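L-lysine 6-monooxygenase (Pseudomonas syringae pv. tomato, PDB 5CQF) probably hydroxylates the side-chain amino group of lysine as an FAD- and NADP-dependent monooxygenase of siderophore biosynthesis. Local coordinates at residues Asn163-Pro175 against Leu348-Leu361. Numbering follows the deposited sequence.
Sequences NLVLSSGSAPRIP and LGTGYQQYLIPPLL
With chi1 at -174° Arg173 swings CG away from its own N, and a bend at chi3 turns NE back to Thr350, whose chi1 of 40° directs OG1 to the arginine backbone; the two side chains cross at about a right angle, with Thr350 O at the guanidinium edge. The pair lies in the paired linkers between two parallel-sheet domains, consistent with the two-dinucleotide-binding-domain flavoprotein fold: the chain leaves strand 163-166 of one sheet for the other and returns after strand 345-348. The linkers run antiparallel, joined by a single beta bridge between Pro172 and Tyr352. Gln353 N donates to Ala171 O at 2.6 Å, nearly in line with the carbonyl, and Arg173 N donates to Gly351 O at 2.9 Å; the latter oxygen also takes a bond from His188. Thr350 OG1 gives its proton to Arg173 O at 2.6 Å, and Arg173 NE donates to Thr350 O (3.2 Å, N-H...O 147°) from a position tilted off the carbonyl plane, so the two residues grip each other through both side chains and both carbonyls. CG2 of Thr350 meets NH1 of Arg173 and CD of Pro175. Tyr352 brings CD2 to the Pro172 ring nitrogen and sets its ring edge-to-face with His188 of strand 186-188. Toward the sheet that holds strand 163-166, Pro359 CD covers one face of the Tyr355 ring, and Tyr355 CD2 lies 3.6 Å from Ser170 OG. Beyond it the contact turns apolar: Pro358 CG packs on Leu166 CD2, Leu166 and Leu361 reach toward each other tip to tip (CD2 to CD1 4.0 Å), and the Leu164 and Leu361 side chains pass in opposite directions, their CD2 methyls 4.1 Å apart.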
# COMPACT_ATOMS: atom_id res chain seq x y z
N ASN A 163 -43.96 0.42 22.29
CA ASN A 163 -42.62 0.01 21.89
C ASN A 163 -41.84 1.16 21.32
O ASN A 163 -42.20 1.71 20.29
CB ASN A 163 -42.71 -1.14 20.91
CG ASN A 163 -43.36 -2.36 21.54
OD1 ASN A 163 -42.84 -2.91 22.53
ND2 ASN A 163 -44.52 -2.77 21.02
N LEU A 164 -40.77 1.55 22.02
CA LEU A 164 -40.05 2.77 21.68
C LEU A 164 -38.58 2.49 21.40
O LEU A 164 -37.92 1.79 22.17
CB LEU A 164 -40.16 3.77 22.83
CG LEU A 164 -39.54 5.15 22.56
CD1 LEU A 164 -40.35 5.93 21.54
CD2 LEU A 164 -39.38 5.96 23.84
N VAL A 165 -38.06 3.03 20.29
CA VAL A 165 -36.63 2.91 19.96
C VAL A 165 -36.03 4.30 19.88
O VAL A 165 -36.56 5.17 19.19
CB VAL A 165 -36.43 2.17 18.62
CG1 VAL A 165 -34.94 2.01 18.31
CG2 VAL A 165 -37.11 0.81 18.66
N LEU A 166 -34.94 4.54 20.60
CA LEU A 166 -34.28 5.83 20.54
C LEU A 166 -33.05 5.67 19.72
O LEU A 166 -32.19 4.93 20.12
CB LEU A 166 -33.87 6.33 21.91
CG LEU A 166 -34.88 7.20 22.65
CD1 LEU A 166 -36.08 6.38 23.03
CD2 LEU A 166 -34.20 7.77 23.89
N SER A 167 -33.01 6.35 18.58
CA SER A 167 -31.96 6.24 17.56
C SER A 167 -31.53 7.64 17.20
O SER A 167 -31.26 7.93 16.04
CB SER A 167 -32.51 5.57 16.27
OG SER A 167 -32.75 4.17 16.39
N SER A 168 -31.52 8.52 18.20
CA SER A 168 -31.22 9.95 18.00
C SER A 168 -29.81 10.28 18.52
O SER A 168 -29.17 11.20 18.01
CB SER A 168 -32.30 10.83 18.66
OG SER A 168 -32.94 10.17 19.74
N GLY A 169 -29.34 9.53 19.53
CA GLY A 169 -27.96 9.61 20.00
C GLY A 169 -27.77 10.39 21.29
O GLY A 169 -28.43 10.09 22.30
N SER A 170 -26.86 11.37 21.26
CA SER A 170 -26.47 12.16 22.43
C SER A 170 -25.98 13.53 22.00
O SER A 170 -25.95 13.81 20.80
CB SER A 170 -25.39 11.43 23.21
OG SER A 170 -25.98 10.44 24.03
N ALA A 171 -25.58 14.38 22.95
CA ALA A 171 -25.26 15.80 22.65
C ALA A 171 -23.78 16.17 22.78
O ALA A 171 -23.02 15.51 23.49
CB ALA A 171 -26.10 16.72 23.53
N PRO A 172 -23.36 17.23 22.08
CA PRO A 172 -21.98 17.71 22.21
C PRO A 172 -21.55 17.96 23.66
O PRO A 172 -22.30 18.55 24.42
CB PRO A 172 -21.98 19.06 21.45
CG PRO A 172 -23.21 19.08 20.62
CD PRO A 172 -24.17 18.08 21.19
N ARG A 173 -20.37 17.50 24.03
CA ARG A 173 -19.76 17.82 25.30
C ARG A 173 -19.15 19.23 25.17
O ARG A 173 -18.23 19.45 24.39
CB ARG A 173 -18.67 16.79 25.63
CG ARG A 173 -18.04 16.93 27.02
CD ARG A 173 -16.99 15.84 27.28
NE ARG A 173 -15.65 16.17 26.78
CZ ARG A 173 -14.78 17.02 27.36
NH1 ARG A 173 -13.58 17.23 26.82
NH2 ARG A 173 -15.11 17.68 28.47
N ILE A 174 -19.71 20.17 25.93
CA ILE A 174 -19.19 21.53 26.04
C ILE A 174 -18.80 21.77 27.50
O ILE A 174 -19.68 21.97 28.35
CB ILE A 174 -20.26 22.59 25.71
CG1 ILE A 174 -20.91 22.35 24.33
CG2 ILE A 174 -19.66 23.99 25.81
CD1 ILE A 174 -19.96 22.48 23.16
N PRO A 175 -17.49 21.79 27.80
CA PRO A 175 -17.13 22.11 29.18
C PRO A 175 -17.70 23.47 29.59
O PRO A 175 -17.81 24.36 28.74
CB PRO A 175 -15.60 22.15 29.16
CG PRO A 175 -15.21 21.35 27.97
CD PRO A 175 -16.32 21.51 26.96
N LEU A 348 -13.98 23.18 19.10
CA LEU A 348 -13.98 22.22 20.20
C LEU A 348 -14.20 20.86 19.64
O LEU A 348 -15.31 20.52 19.29
CB LEU A 348 -15.05 22.55 21.22
CG LEU A 348 -15.02 23.98 21.76
CD1 LEU A 348 -16.21 24.20 22.67
CD2 LEU A 348 -13.75 24.28 22.53
N GLY A 349 -13.14 20.06 19.56
CA GLY A 349 -13.28 18.66 19.16
C GLY A 349 -13.37 17.84 20.43
O GLY A 349 -12.61 16.91 20.63
N THR A 350 -14.31 18.19 21.28
CA THR A 350 -14.43 17.60 22.59
C THR A 350 -15.29 16.34 22.60
O THR A 350 -15.39 15.70 23.63
CB THR A 350 -15.06 18.61 23.57
OG1 THR A 350 -16.12 19.32 22.91
CG2 THR A 350 -14.04 19.60 24.05
N GLY A 351 -15.90 16.00 21.46
CA GLY A 351 -16.77 14.83 21.38
C GLY A 351 -18.17 15.06 21.94
O GLY A 351 -18.64 16.20 22.06
N TYR A 352 -18.84 13.95 22.28
CA TYR A 352 -20.25 13.94 22.70
C TYR A 352 -20.43 13.34 24.09
O TYR A 352 -19.74 12.39 24.49
CB TYR A 352 -21.14 13.18 21.68
CG TYR A 352 -21.14 13.80 20.29
CD1 TYR A 352 -20.12 13.53 19.39
CD2 TYR A 352 -22.15 14.67 19.89
CE1 TYR A 352 -20.10 14.10 18.12
CE2 TYR A 352 -22.14 15.26 18.63
CZ TYR A 352 -21.11 14.97 17.75
OH TYR A 352 -21.08 15.53 16.49
N GLN A 353 -21.39 13.90 24.81
CA GLN A 353 -21.73 13.53 26.18
C GLN A 353 -22.51 12.23 26.22
O GLN A 353 -23.45 12.07 25.45
CB GLN A 353 -22.59 14.64 26.82
CG GLN A 353 -22.75 14.53 28.34
CD GLN A 353 -21.41 14.56 29.12
OE1 GLN A 353 -20.58 13.68 28.99
NE2 GLN A 353 -21.24 15.57 29.95
N GLN A 354 -22.14 11.29 27.09
CA GLN A 354 -23.01 10.12 27.34
C GLN A 354 -24.04 10.52 28.40
O GLN A 354 -23.71 10.95 29.50
CB GLN A 354 -22.24 8.82 27.70
CG GLN A 354 -21.18 8.90 28.82
CD GLN A 354 -20.80 7.53 29.46
OE1 GLN A 354 -20.61 6.51 28.77
NE2 GLN A 354 -20.66 7.53 30.80
N TYR A 355 -25.31 10.44 28.03
CA TYR A 355 -26.36 10.73 28.96
C TYR A 355 -26.46 9.56 29.92
O TYR A 355 -26.13 8.42 29.57
CB TYR A 355 -27.68 10.89 28.21
CG TYR A 355 -27.83 12.20 27.46
CD1 TYR A 355 -27.64 13.42 28.11
CD2 TYR A 355 -28.24 12.22 26.13
CE1 TYR A 355 -27.81 14.62 27.45
CE2 TYR A 355 -28.41 13.42 25.45
CZ TYR A 355 -28.19 14.62 26.11
OH TYR A 355 -28.37 15.82 25.46
N LEU A 356 -26.85 9.84 31.15
CA LEU A 356 -27.18 8.77 32.09
C LEU A 356 -28.61 8.36 31.78
O LEU A 356 -28.91 7.17 31.68
CB LEU A 356 -27.02 9.21 33.56
CG LEU A 356 -25.59 9.63 33.92
CD1 LEU A 356 -25.48 10.04 35.38
CD2 LEU A 356 -24.56 8.55 33.58
N ILE A 357 -29.48 9.36 31.64
CA ILE A 357 -30.85 9.20 31.22
C ILE A 357 -31.10 10.22 30.12
O ILE A 357 -31.02 11.41 30.37
CB ILE A 357 -31.83 9.51 32.35
CG1 ILE A 357 -31.67 8.48 33.47
CG2 ILE A 357 -33.27 9.49 31.82
CD1 ILE A 357 -32.50 8.76 34.70
N PRO A 358 -31.41 9.76 28.90
CA PRO A 358 -31.55 10.77 27.86
C PRO A 358 -32.65 11.74 28.22
O PRO A 358 -33.61 11.34 28.86
CB PRO A 358 -31.91 9.95 26.61
CG PRO A 358 -31.51 8.55 26.91
CD PRO A 358 -31.53 8.39 28.40
N PRO A 359 -32.50 13.01 27.83
CA PRO A 359 -33.51 14.02 28.18
C PRO A 359 -34.91 13.63 27.76
O PRO A 359 -35.85 13.89 28.51
CB PRO A 359 -33.07 15.26 27.40
CG PRO A 359 -31.60 15.08 27.20
CD PRO A 359 -31.36 13.59 27.11
N LEU A 360 -35.06 13.01 26.58
CA LEU A 360 -36.39 12.61 26.09
C LEU A 360 -37.10 11.59 26.99
O LEU A 360 -38.31 11.45 26.91
CB LEU A 360 -36.33 12.08 24.65
CG LEU A 360 -36.12 13.11 23.54
CD1 LEU A 360 -36.11 12.44 22.17
CD2 LEU A 360 -37.19 14.20 23.58
N LEU A 361 -36.37 10.89 27.83
CA LEU A 361 -36.97 9.95 28.76
C LEU A 361 -37.19 10.53 30.17
O LEU A 361 -37.54 9.79 31.09
CB LEU A 361 -36.11 8.69 28.83
CG LEU A 361 -36.07 7.94 27.51
CD1 LEU A 361 -35.15 6.74 27.61
CD2 LEU A 361 -37.45 7.48 27.10